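Local coordinates for gala protein type 1, 3 or 4 (PDB 4XA9) that is a leucine-rich-repeat protein that probably binds small GTPases and may activate their GTP hydrolysis, at residues L17-L22 / I45-L50; L34-L39 / N65-S70; I198-T203 / T223-K228; S213-G218 / T237-I242; I127-A132 / E151-I156. All coordinates share one frame; numbering follows the deposited sequence.

The five contacts lie along a leucine-rich-repeat solenoid. Contacts 1 and 4 pair neighbouring strands of the one parallel run of the sheet, near its two ends, with centres about 31 Å apart. Contacts 2, 3 and 5 belong to the outer, helical layer. Contact 2 backs contact 1, their centres about 10 Å apart, with Leu-39 and Leu-35 packing on Ile-45, Leu-20 and Leu-22; contact 3 stands likewise about 12 Å from contact 4, joined through Ile-198 on Leu-217 and Lys-227 on Leu-241. Contact 5 lies between, about 23 Å from contact 3 and about 32 Å from contact 1, centre to centre. Contacts 4 and 5 also reach another protein chain.

Contact 1 (L17-L22 / I45-L50); sequences LNQLSL and ITSLDL
Leu-20 and Leu-48 lie side by side as paired residues of two parallel strands, 19-21 and 47-49, the ends of a beta-alpha-beta unit whose crossover is helix 32-41, as in successive turns of a leucine-rich repeat. The strand axes run 4.8 Å apart. Between them the backbone bonds follow in series: Leu-20 N gives to Ser-47 O at 3.1 Å, Leu-20 O takes the proton of Asp-49 N at 2.9 Å, and Leu-22 N closes on Asp-49 O. Both peptide groups that flank Leu-20 are thus used toward the same neighbour, while Leu-48 spends its own backbone groups on strand 71-73 at its far side. The carbonyl of Leu-22 is taken by the side-chain amide of Asn-53, which also reaches Leu-50 O. Leu-50 O is also taken by Asn-77 ND2, so these are rungs of the asparagine ladder of leucine-rich repeats.

On the leucine face, CD1 of Leu-48 comes to within 3.8 Å of Leu-20 CB; with CG anti to the backbone N (chi1 176°), the branch swings beside the neighbouring strand. Ile-45 CG2 touches the same CB, and helix 32-41 packs over this face through Leu-35 and Leu-39. On the other face Asp-49 is held at two points: OD1 bonds to the hydroxyl of Ser-51, and a water donates to OD2 at 2.7 Å while lying 3.0 Å from Ser-21 OG.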
# COMPACT_ATOMS: atom_id res chain seq x y z
N LEU A 17 -2.00 26.27 -1.70
CA LEU A 17 -0.82 25.45 -1.45
C LEU A 17 0.18 25.51 -2.60
O LEU A 17 1.27 24.94 -2.50
CB LEU A 17 -1.22 24.00 -1.19
CG LEU A 17 -2.10 23.75 0.04
CD1 LEU A 17 -2.45 22.28 0.14
CD2 LEU A 17 -1.39 24.22 1.29
N ASN A 18 -0.18 26.19 -3.69
CA ASN A 18 0.66 26.24 -4.88
C ASN A 18 1.06 24.85 -5.32
O ASN A 18 2.23 24.53 -5.52
CB ASN A 18 1.88 27.12 -4.64
CG ASN A 18 1.55 28.59 -4.74
OD1 ASN A 18 0.75 29.00 -5.58
ND2 ASN A 18 2.15 29.41 -3.88
N GLN A 19 0.03 24.02 -5.46
CA GLN A 19 0.18 22.61 -5.71
C GLN A 19 -0.75 22.25 -6.87
O GLN A 19 -1.89 22.71 -6.91
CB GLN A 19 -0.16 21.81 -4.44
CG GLN A 19 -0.84 20.47 -4.68
CD GLN A 19 0.16 19.36 -4.81
OE1 GLN A 19 1.37 19.58 -4.72
NE2 GLN A 19 -0.33 18.14 -5.02
N LEU A 20 -0.24 21.47 -7.82
CA LEU A 20 -1.06 21.01 -8.93
C LEU A 20 -1.24 19.50 -8.83
O LEU A 20 -0.25 18.76 -8.86
CB LEU A 20 -0.43 21.39 -10.28
CG LEU A 20 -1.17 20.98 -11.56
CD1 LEU A 20 -2.61 21.49 -11.58
CD2 LEU A 20 -0.41 21.48 -12.80
N SER A 21 -2.48 19.04 -8.73
CA SER A 21 -2.76 17.61 -8.61
C SER A 21 -3.58 17.10 -9.78
O SER A 21 -4.68 17.60 -10.04
CB SER A 21 -3.49 17.32 -7.30
OG SER A 21 -2.71 17.74 -6.19
N LEU A 22 -3.03 16.11 -10.47
CA LEU A 22 -3.61 15.58 -11.71
C LEU A 22 -3.59 14.05 -11.71
O LEU A 22 -3.31 13.42 -12.72
CB LEU A 22 -2.85 16.12 -12.92
CG LEU A 22 -2.80 17.63 -13.14
CD1 LEU A 22 -1.75 17.98 -14.19
CD2 LEU A 22 -4.18 18.16 -13.57
N ILE A 45 3.94 27.31 -8.57
CA ILE A 45 3.66 25.89 -8.38
C ILE A 45 4.97 25.11 -8.36
O ILE A 45 5.62 24.94 -9.39
CB ILE A 45 2.74 25.32 -9.49
CG1 ILE A 45 1.49 26.18 -9.64
CG2 ILE A 45 2.36 23.88 -9.16
CD1 ILE A 45 0.54 25.71 -10.73
N THR A 46 5.39 24.64 -7.18
CA THR A 46 6.67 23.94 -7.07
C THR A 46 6.45 22.52 -6.59
O THR A 46 7.39 21.76 -6.37
CB THR A 46 7.63 24.68 -6.13
OG1 THR A 46 7.04 24.81 -4.83
CG2 THR A 46 7.92 26.08 -6.67
N SER A 47 5.18 22.17 -6.41
CA SER A 47 4.82 20.82 -6.01
C SER A 47 3.78 20.25 -6.97
O SER A 47 2.76 20.89 -7.26
CB SER A 47 4.30 20.80 -4.57
OG SER A 47 3.24 21.71 -4.39
N LEU A 48 4.05 19.06 -7.48
CA LEU A 48 3.23 18.47 -8.53
C LEU A 48 2.90 17.01 -8.28
O LEU A 48 3.79 16.22 -7.97
CB LEU A 48 3.94 18.62 -9.87
CG LEU A 48 3.30 18.00 -11.10
CD1 LEU A 48 2.00 18.72 -11.43
CD2 LEU A 48 4.27 18.07 -12.28
N ASP A 49 1.63 16.64 -8.41
CA ASP A 49 1.21 15.25 -8.29
C ASP A 49 0.68 14.71 -9.63
O ASP A 49 -0.40 15.07 -10.09
CB ASP A 49 0.17 15.12 -7.18
CG ASP A 49 -0.34 13.69 -7.00
OD1 ASP A 49 0.19 12.75 -7.62
OD2 ASP A 49 -1.27 13.52 -6.17
N LEU A 50 1.47 13.83 -10.25
CA LEU A 50 1.10 13.19 -11.51
C LEU A 50 0.82 11.71 -11.32
O LEU A 50 0.87 10.94 -12.28
CB LEU A 50 2.20 13.37 -12.56
CG LEU A 50 2.53 14.79 -13.00
CD1 LEU A 50 3.65 14.76 -14.03
CD2 LEU A 50 1.30 15.47 -13.56
O HOH W 1 -2.11 15.38 -4.43

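Contact 2 (L34-L39 / N65-S70); sequences LLCEFL and NKTSVS
Leu-39 meets Thr-67 through methyl and methylene groups alone: Thr-67 CG2 sits 3.8 Å from Leu-39 CB and equally near Leu-39 CD1, so one methyl rests against both the root and the tip of the leucine. Just as close is the thiol of Cys-36, whose buried SG lies 3.8 Å from Lys-66 CB. Leu-39 CD1 goes on to Val-69 CG2 at 4.2 Å, a looser touch. Thr-67 can offer its methyl because its hydroxyl is turned the other way: with chi1 at 75°, OG1 accepts from Val-69 N at 3.2 Å in an ST turn, which ties the bend of the loop while CG2 faces the helix. This is the outer layer of a leucine-rich-repeat solenoid, where helix 32-41 lies against the loop that leads from helix 57-63 into strand 71-73. Phe-63 of that second helix packs on both Cys-36 and Leu-39, closing the buried part.

The solvent side is the lysine. Only its aliphatic root, CB and CG, packs on the sulfur; beyond CG the chain bends at chi2 (-85°) and leads away from helix 32-41, and its NZ bonds to the carbonyl oxygen of Leu-62.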
# COMPACT_ATOMS: atom_id res chain seq x y z
N LEU A 34 1.69 20.44 -22.63
CA LEU A 34 0.67 21.36 -22.12
C LEU A 34 0.85 21.58 -20.62
O LEU A 34 0.79 22.71 -20.14
CB LEU A 34 -0.74 20.84 -22.41
CG LEU A 34 -1.89 21.67 -21.84
CD1 LEU A 34 -1.86 23.09 -22.38
CD2 LEU A 34 -3.22 21.02 -22.17
N LEU A 35 1.05 20.49 -19.89
CA LEU A 35 1.34 20.57 -18.46
C LEU A 35 2.47 21.56 -18.15
O LEU A 35 2.32 22.45 -17.31
CB LEU A 35 1.70 19.18 -17.93
CG LEU A 35 2.26 19.16 -16.51
CD1 LEU A 35 1.17 19.58 -15.53
CD2 LEU A 35 2.81 17.78 -16.18
N CYS A 36 3.61 21.40 -18.82
CA CYS A 36 4.77 22.25 -18.56
C CYS A 36 4.51 23.70 -18.92
O CYS A 36 5.02 24.61 -18.28
CB CYS A 36 5.99 21.74 -19.32
SG CYS A 36 6.58 20.13 -18.73
N GLU A 37 3.71 23.91 -19.97
CA GLU A 37 3.33 25.26 -20.35
C GLU A 37 2.56 25.93 -19.23
O GLU A 37 2.82 27.08 -18.88
CB GLU A 37 2.49 25.23 -21.63
CG GLU A 37 3.11 25.99 -22.76
CD GLU A 37 2.14 26.25 -23.89
OE1 GLU A 37 1.19 25.46 -24.07
OE2 GLU A 37 2.34 27.26 -24.59
N PHE A 38 1.60 25.20 -18.67
CA PHE A 38 0.81 25.72 -17.56
C PHE A 38 1.69 26.02 -16.35
O PHE A 38 1.51 27.04 -15.68
CB PHE A 38 -0.30 24.74 -17.20
CG PHE A 38 -1.24 25.24 -16.14
CD1 PHE A 38 -2.32 26.04 -16.47
CD2 PHE A 38 -1.05 24.88 -14.81
CE1 PHE A 38 -3.19 26.50 -15.49
CE2 PHE A 38 -1.91 25.34 -13.83
CZ PHE A 38 -2.98 26.15 -14.18
N LEU A 39 2.63 25.12 -16.06
CA LEU A 39 3.53 25.31 -14.91
C LEU A 39 4.45 26.50 -15.12
O LEU A 39 4.75 27.23 -14.18
CB LEU A 39 4.34 24.04 -14.66
CG LEU A 39 3.54 22.83 -14.15
CD1 LEU A 39 4.39 21.58 -14.20
CD2 LEU A 39 3.02 23.07 -12.74
N ASN A 65 13.63 19.43 -16.33
CA ASN A 65 14.26 20.73 -16.50
C ASN A 65 13.43 21.72 -17.32
O ASN A 65 13.97 22.63 -17.95
CB ASN A 65 15.66 20.56 -17.12
CG ASN A 65 16.64 19.93 -16.15
OD1 ASN A 65 16.67 20.28 -14.97
ND2 ASN A 65 17.42 18.96 -16.63
N LYS A 66 12.11 21.54 -17.29
CA LYS A 66 11.18 22.46 -17.94
C LYS A 66 10.63 23.48 -16.94
O LYS A 66 10.26 24.58 -17.31
CB LYS A 66 10.02 21.71 -18.58
CG LYS A 66 10.38 20.90 -19.80
CD LYS A 66 10.36 21.78 -21.04
CE LYS A 66 10.88 21.03 -22.26
NZ LYS A 66 10.03 19.87 -22.62
N THR A 67 10.57 23.07 -15.68
CA THR A 67 9.87 23.83 -14.65
C THR A 67 10.71 23.94 -13.38
O THR A 67 11.78 23.35 -13.29
CB THR A 67 8.52 23.16 -14.29
OG1 THR A 67 8.76 22.00 -13.48
CG2 THR A 67 7.76 22.74 -15.54
N SER A 68 10.20 24.67 -12.39
CA SER A 68 10.89 24.80 -11.11
C SER A 68 10.26 23.90 -10.05
O SER A 68 10.46 24.10 -8.85
CB SER A 68 10.89 26.26 -10.65
OG SER A 68 11.66 27.07 -11.53
N VAL A 69 9.49 22.91 -10.49
CA VAL A 69 8.92 21.92 -9.59
C VAL A 69 10.02 21.20 -8.82
O VAL A 69 10.95 20.66 -9.43
CB VAL A 69 8.07 20.90 -10.36
CG1 VAL A 69 7.83 19.64 -9.51
CG2 VAL A 69 6.75 21.53 -10.78
N SER A 70 9.94 21.22 -7.50
CA SER A 70 10.98 20.62 -6.66
C SER A 70 10.47 19.40 -5.92
O SER A 70 11.24 18.62 -5.37
CB SER A 70 11.51 21.64 -5.64
OG SER A 70 10.52 21.90 -4.66

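Contact 3 (I198-T203 / T223-K228); sequences ITDKST and TAAGKK
Asp-200 reaches across to Thr-223 with both carboxylate oxygens. OD1 accepts from Thr-223 N at 2.8 Å, on its syn side and 23° out of the carboxylate plane, with an N-H...O angle of 166°; this is the firm bond of the contact. OD2 is modelled only 2.3 Å from Thr-223 OG1, consistent with a hydroxyl-to-carboxylate bond, though too short to be taken literally. Thr-223 is the N-cap of helix 224-230. Its chi1 of 74° turns OG1 back over the start of the helix, where it accepts from Ala-225 N at 3.2 Å, a capping bond.

The loop that carries Asp-200 is itself braced. Thr-199 OG1 accepts from Lys-201 N in an ST turn and bonds to Asp-176, and the carbonyl oxygen of Asp-200 receives both the hydroxyl and the backbone N of Thr-203. Outward from the polar centre the packing rests on Gly-226, whose CA comes 3.2 Å from Asp-200 OD1 and 3.8 Å from Thr-203 CG2. With no side chain there, the helix backbone can draw this close.

Contacts of this kind link consecutive turns of the leucine-rich-repeat solenoid along its helical side. Since the carboxylate lies beside the first turn of helix 224-230, its negative charge would probably be stabilised by the helix dipole, and the N-cap threonine, gripped from the preceding turn, would in turn be held in its capping position.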
# COMPACT_ATOMS: atom_id res chain seq x y z
N ILE A 198 11.63 -10.28 11.38
CA ILE A 198 12.44 -9.87 12.52
C ILE A 198 11.93 -10.51 13.81
O ILE A 198 10.72 -10.58 14.05
CB ILE A 198 12.45 -8.34 12.62
CG1 ILE A 198 13.03 -7.75 11.33
CG2 ILE A 198 13.24 -7.86 13.83
CD1 ILE A 198 13.04 -6.26 11.29
N THR A 199 12.85 -10.98 14.65
CA THR A 199 12.44 -11.67 15.89
C THR A 199 12.95 -10.94 17.12
O THR A 199 13.48 -9.83 17.03
CB THR A 199 12.95 -13.12 15.94
OG1 THR A 199 14.37 -13.13 16.15
CG2 THR A 199 12.63 -13.85 14.64
N ASP A 200 12.79 -11.58 18.28
CA ASP A 200 13.29 -11.06 19.54
C ASP A 200 14.81 -10.87 19.54
O ASP A 200 15.34 -10.08 20.31
CB ASP A 200 12.91 -11.98 20.71
CG ASP A 200 11.44 -11.93 21.04
OD1 ASP A 200 10.76 -10.97 20.62
OD2 ASP A 200 10.95 -12.85 21.73
N LYS A 201 15.50 -11.60 18.67
CA LYS A 201 16.95 -11.50 18.55
C LYS A 201 17.44 -10.08 18.23
O LYS A 201 18.55 -9.70 18.62
CB LYS A 201 17.46 -12.46 17.48
CG LYS A 201 18.34 -13.58 18.01
CD LYS A 201 19.40 -13.97 16.99
CE LYS A 201 20.34 -12.80 16.69
NZ LYS A 201 21.41 -13.15 15.71
N SER A 202 16.64 -9.30 17.52
CA SER A 202 17.07 -7.95 17.15
C SER A 202 16.85 -6.94 18.26
O SER A 202 17.45 -5.86 18.24
CB SER A 202 16.33 -7.47 15.90
OG SER A 202 16.61 -8.28 14.78
N THR A 203 16.00 -7.26 19.22
CA THR A 203 15.44 -6.22 20.07
C THR A 203 16.45 -5.63 21.05
O THR A 203 16.36 -4.44 21.38
CB THR A 203 14.21 -6.71 20.83
OG1 THR A 203 14.57 -7.79 21.69
CG2 THR A 203 13.13 -7.17 19.84
N THR A 223 8.05 -11.31 20.19
CA THR A 223 7.16 -11.79 21.25
C THR A 223 7.08 -10.76 22.37
O THR A 223 7.60 -9.66 22.24
CB THR A 223 7.63 -13.14 21.83
OG1 THR A 223 8.79 -12.94 22.65
CG2 THR A 223 7.97 -14.12 20.71
N ALA A 224 6.41 -11.12 23.47
CA ALA A 224 6.30 -10.22 24.61
C ALA A 224 7.66 -9.95 25.25
O ALA A 224 7.87 -8.91 25.86
CB ALA A 224 5.34 -10.79 25.64
N ALA A 225 8.58 -10.90 25.10
CA ALA A 225 9.93 -10.75 25.63
C ALA A 225 10.65 -9.63 24.89
O ALA A 225 11.27 -8.77 25.51
CB ALA A 225 10.70 -12.06 25.53
N GLY A 226 10.55 -9.65 23.56
CA GLY A 226 11.13 -8.62 22.73
C GLY A 226 10.50 -7.26 23.01
O GLY A 226 11.19 -6.25 23.07
N LYS A 227 9.19 -7.25 23.18
CA LYS A 227 8.48 -6.03 23.53
C LYS A 227 9.02 -5.44 24.82
O LYS A 227 9.26 -4.24 24.92
CB LYS A 227 6.97 -6.30 23.66
CG LYS A 227 6.19 -5.15 24.28
CD LYS A 227 4.72 -5.52 24.43
CE LYS A 227 3.96 -4.49 25.25
NZ LYS A 227 3.99 -3.14 24.62
N LYS A 228 9.24 -6.31 25.82
CA LYS A 228 9.75 -5.84 27.10
C LYS A 228 11.12 -5.18 26.92
O LYS A 228 11.38 -4.11 27.47
CB LYS A 228 9.84 -6.99 28.11
CG LYS A 228 10.37 -6.53 29.45
CD LYS A 228 9.58 -7.12 30.60
CE LYS A 228 8.13 -6.67 30.55
NZ LYS A 228 7.35 -7.17 31.72

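Contact 4 (S213-G218 / T237-I242); sequences STLHLG and TDLDLI
His-216 lays one face of its ring over Asp-240 CB, a CH-pi contact with the carbon 3.8 Å from the ring centroid and displaced toward the rim. Its edge serves a different aspartate: NE2 donates to Asp-238 OD2 at 2.9 Å, the acceptor close to the ring plane, yet the bond arrives from above the carboxylate plane, 52° out of it. The ring and carboxylate planes stand 74° apart. A chi1 of -69° swings the imidazole beside its own backbone N, from where it spans the two acidic residues of the next strand. Its remaining nitrogen, ND1, is hydrogen-bonded to the backbone of another protein chain, so this histidine belongs to an intermolecular surface, and its orientation is fixed from both nitrogens. Beside it, Thr-214 CG2 rests 3.6 Å from Asp-238 OD2, and Asp-240 OD1 accepts from Ile-242 N, an Asx turn.

The strands themselves are parallel and in step. Ser-213 O takes the N-H groups of both Thr-237 and Asp-238, Leu-215 N and O bond to Asp-238 O and Asp-240 N, and Leu-217 N ends the series on Asp-240 O at 2.7 Å. A water bridges Ser-213 O, Thr-214 OG1 and Thr-237 OG1. On the opposite face Leu-215 CB meets Leu-239 CD1 at 4.2 Å; just past the strands Leu-217 CB meets Leu-241 CD2 at 3.9 Å.

This is the last strand pair of the leucine-rich-repeat sheet: 214-216 also bonds to 190-192, 238-240 is outermost within the chain, and the leucine face is packed by Phe-206 of helix 203-207 and Leu-230 of helix 224-230.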
# COMPACT_ATOMS: atom_id res chain seq x y z
N SER A 213 14.18 7.71 17.50
CA SER A 213 13.06 8.18 18.32
C SER A 213 11.74 7.60 17.79
O SER A 213 10.72 7.62 18.48
CB SER A 213 13.00 9.71 18.36
OG SER A 213 12.75 10.26 17.09
N THR A 214 11.77 7.10 16.56
CA THR A 214 10.65 6.34 16.01
C THR A 214 11.13 4.97 15.53
O THR A 214 12.11 4.88 14.79
CB THR A 214 9.97 7.08 14.84
OG1 THR A 214 9.43 8.32 15.31
CG2 THR A 214 8.85 6.23 14.26
N LEU A 215 10.43 3.92 15.95
CA LEU A 215 10.74 2.56 15.50
C LEU A 215 9.46 1.76 15.30
O LEU A 215 8.73 1.50 16.26
CB LEU A 215 11.67 1.86 16.50
CG LEU A 215 12.06 0.40 16.25
CD1 LEU A 215 12.77 0.24 14.91
CD2 LEU A 215 12.95 -0.15 17.38
N HIS A 216 9.18 1.38 14.06
CA HIS A 216 8.01 0.56 13.74
C HIS A 216 8.45 -0.84 13.34
O HIS A 216 9.16 -1.02 12.35
CB HIS A 216 7.19 1.19 12.61
CG HIS A 216 6.49 2.46 13.00
ND1 HIS A 216 5.54 3.05 12.20
CD2 HIS A 216 6.62 3.25 14.09
CE1 HIS A 216 5.10 4.15 12.78
NE2 HIS A 216 5.74 4.30 13.93
N LEU A 217 8.00 -1.83 14.11
CA LEU A 217 8.35 -3.22 13.85
C LEU A 217 7.11 -4.11 13.80
O LEU A 217 7.15 -5.27 14.19
CB LEU A 217 9.31 -3.74 14.93
CG LEU A 217 10.73 -3.17 14.91
CD1 LEU A 217 11.51 -3.57 16.16
CD2 LEU A 217 11.45 -3.66 13.66
N GLY A 218 6.01 -3.54 13.31
CA GLY A 218 4.76 -4.28 13.24
C GLY A 218 4.82 -5.53 12.38
O GLY A 218 5.65 -5.63 11.47
N THR A 237 9.90 7.39 21.23
CA THR A 237 8.59 7.92 21.62
C THR A 237 7.46 7.40 20.74
O THR A 237 6.28 7.53 21.08
CB THR A 237 8.60 9.46 21.57
OG1 THR A 237 9.10 9.89 20.30
CG2 THR A 237 9.50 10.01 22.66
N ASP A 238 7.82 6.81 19.60
CA ASP A 238 6.84 6.16 18.74
C ASP A 238 7.31 4.76 18.41
O ASP A 238 8.09 4.56 17.48
CB ASP A 238 6.60 6.98 17.46
CG ASP A 238 5.58 6.33 16.54
OD1 ASP A 238 4.85 5.41 16.97
OD2 ASP A 238 5.49 6.76 15.37
N LEU A 239 6.83 3.80 19.20
CA LEU A 239 7.14 2.39 19.03
C LEU A 239 5.90 1.64 18.56
O LEU A 239 4.88 1.65 19.24
CB LEU A 239 7.64 1.79 20.35
CG LEU A 239 8.01 0.30 20.33
CD1 LEU A 239 9.21 0.06 19.44
CD2 LEU A 239 8.27 -0.20 21.74
N ASP A 240 5.98 1.01 17.40
CA ASP A 240 4.84 0.25 16.87
C ASP A 240 5.14 -1.24 16.75
O ASP A 240 6.07 -1.65 16.06
CB ASP A 240 4.42 0.79 15.50
CG ASP A 240 3.27 0.01 14.89
OD1 ASP A 240 2.40 -0.47 15.65
OD2 ASP A 240 3.23 -0.13 13.65
N LEU A 241 4.33 -2.04 17.43
CA LEU A 241 4.50 -3.48 17.43
C LEU A 241 3.23 -4.23 17.05
O LEU A 241 3.17 -5.44 17.18
CB LEU A 241 4.97 -3.95 18.80
CG LEU A 241 6.39 -3.54 19.18
CD1 LEU A 241 6.61 -3.81 20.65
CD2 LEU A 241 7.41 -4.30 18.34
N ILE A 242 2.22 -3.49 16.60
CA ILE A 242 0.95 -4.08 16.18
C ILE A 242 1.16 -5.27 15.25
O ILE A 242 1.94 -5.19 14.30
CB ILE A 242 0.06 -3.04 15.45
CG1 ILE A 242 -0.40 -1.96 16.43
CG2 ILE A 242 -1.13 -3.72 14.76
CD1 ILE A 242 -1.21 -0.86 15.78
O HOH W 2 8.76 9.77 17.74

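Contact 5 (I127-A132 / E151-I156); sequences ITKVGA and EDEGVI
Lys-129 runs its aliphatic chain past the carboxylate of Glu-153, and the van der Waals part of the contact begins there. Its CD lies 3.5 Å from Glu-153 CD, and the two chains cross at a slant, the lysine methylenes against the glutamate's flat, polar end. At the base Lys-129 CB comes 3.8 Å from Gly-154 N, and one helical turn on Ala-132 CB rests 3.4 Å from Gly-154 O. The absence of a side chain at Gly-154 lets the backbones come within 4.0 Å, measured between the CA atoms of Lys-129 and Gly-154.

These are the N-terminal parts of helices 129-135 and 151-159, neighbours along the convex side of the leucine-rich-repeat solenoid, each following a strand of the shared sheet. The N-terminus of the former is capped by Thr-128, whose OG1 accepts from Val-130 N and also bonds to Asp-105 of helix 104-113.

Of the charged groups, one pair forms a long salt bridge. A chi1 of 58° and a bend at chi4 carry NZ of Lys-129 toward Glu-151, and it stops 3.9 Å from Glu-151 OE1. Glu-153 is of opposite charge too, but its carboxylate meets the methylenes of Lys-129 and its OE1 stays 5.3 Å from NZ.

Two waters complete the junction. One accepts from Lys-129 N and donates to Glu-151 OE1 at 2.8 Å; the other donates both to Lys-129 O and, at a longer distance, to Glu-153 OE2. Glu-151 additionally packs on a polar side chain of another protein chain.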
# COMPACT_ATOMS: atom_id res chain seq x y z
N ILE A 127 13.26 -3.24 -6.80
CA ILE A 127 14.60 -2.92 -6.31
C ILE A 127 15.11 -4.09 -5.47
O ILE A 127 14.41 -4.61 -4.62
CB ILE A 127 14.59 -1.61 -5.50
CG1 ILE A 127 14.03 -0.48 -6.36
CG2 ILE A 127 16.00 -1.29 -4.99
CD1 ILE A 127 13.73 0.80 -5.59
N THR A 128 16.34 -4.51 -5.74
CA THR A 128 16.92 -5.64 -5.03
C THR A 128 18.06 -5.17 -4.14
O THR A 128 18.28 -3.97 -3.99
CB THR A 128 17.45 -6.71 -5.99
OG1 THR A 128 18.64 -6.24 -6.64
CG2 THR A 128 16.39 -7.04 -7.05
N LYS A 129 18.80 -6.12 -3.57
CA LYS A 129 19.99 -5.80 -2.78
C LYS A 129 21.02 -5.02 -3.61
O LYS A 129 21.83 -4.28 -3.06
CB LYS A 129 20.63 -7.08 -2.23
CG LYS A 129 21.04 -8.10 -3.29
CD LYS A 129 21.55 -9.39 -2.65
CE LYS A 129 22.04 -10.37 -3.70
NZ LYS A 129 20.97 -10.77 -4.65
N VAL A 130 20.99 -5.20 -4.93
CA VAL A 130 21.91 -4.49 -5.80
C VAL A 130 21.58 -2.99 -5.81
O VAL A 130 22.47 -2.15 -5.69
CB VAL A 130 21.89 -5.04 -7.24
CG1 VAL A 130 22.77 -4.20 -8.15
CG2 VAL A 130 22.35 -6.50 -7.26
N GLY A 131 20.30 -2.67 -5.95
CA GLY A 131 19.85 -1.29 -5.89
C GLY A 131 20.12 -0.65 -4.54
O GLY A 131 20.49 0.52 -4.46
N ALA A 132 19.91 -1.41 -3.47
CA ALA A 132 20.19 -0.91 -2.12
C ALA A 132 21.66 -0.54 -2.01
O ALA A 132 22.01 0.44 -1.35
CB ALA A 132 19.82 -1.94 -1.08
N GLU A 151 16.34 -7.62 1.01
CA GLU A 151 17.05 -8.65 1.78
C GLU A 151 18.03 -8.04 2.79
O GLU A 151 18.18 -6.82 2.87
CB GLU A 151 17.77 -9.61 0.83
CG GLU A 151 16.82 -10.45 -0.02
CD GLU A 151 17.54 -11.40 -0.97
OE1 GLU A 151 18.48 -10.97 -1.68
OE2 GLU A 151 17.16 -12.59 -1.01
N ASP A 152 18.67 -8.90 3.58
CA ASP A 152 19.60 -8.46 4.61
C ASP A 152 20.79 -7.72 4.01
O ASP A 152 21.17 -6.65 4.50
CB ASP A 152 20.09 -9.65 5.43
CG ASP A 152 19.00 -10.24 6.30
OD1 ASP A 152 18.26 -9.46 6.93
OD2 ASP A 152 18.87 -11.48 6.34
N GLU A 153 21.37 -8.28 2.95
CA GLU A 153 22.50 -7.66 2.27
C GLU A 153 22.17 -6.22 1.87
O GLU A 153 22.98 -5.31 2.03
CB GLU A 153 22.89 -8.49 1.05
CG GLU A 153 24.05 -7.92 0.25
CD GLU A 153 24.49 -8.83 -0.88
OE1 GLU A 153 24.43 -10.07 -0.70
OE2 GLU A 153 24.88 -8.32 -1.95
N GLY A 154 20.96 -6.02 1.36
CA GLY A 154 20.48 -4.71 1.00
C GLY A 154 20.47 -3.68 2.13
O GLY A 154 21.05 -2.60 1.98
N VAL A 155 19.82 -4.01 3.24
CA VAL A 155 19.68 -3.05 4.33
C VAL A 155 20.97 -2.92 5.14
O VAL A 155 21.20 -1.92 5.82
CB VAL A 155 18.52 -3.42 5.29
CG1 VAL A 155 17.18 -3.36 4.55
CG2 VAL A 155 18.73 -4.79 5.91
N ILE A 156 21.83 -3.94 5.06
CA ILE A 156 23.15 -3.85 5.67
C ILE A 156 23.94 -2.76 4.94
O ILE A 156 24.61 -1.95 5.58
CB ILE A 156 23.88 -5.20 5.63
CG1 ILE A 156 23.27 -6.15 6.67
CG2 ILE A 156 25.37 -5.02 5.90
CD1 ILE A 156 23.78 -7.57 6.58
O HOH W 3 17.46 -8.95 -3.32
O HOH W 4 24.50 -5.06 -2.26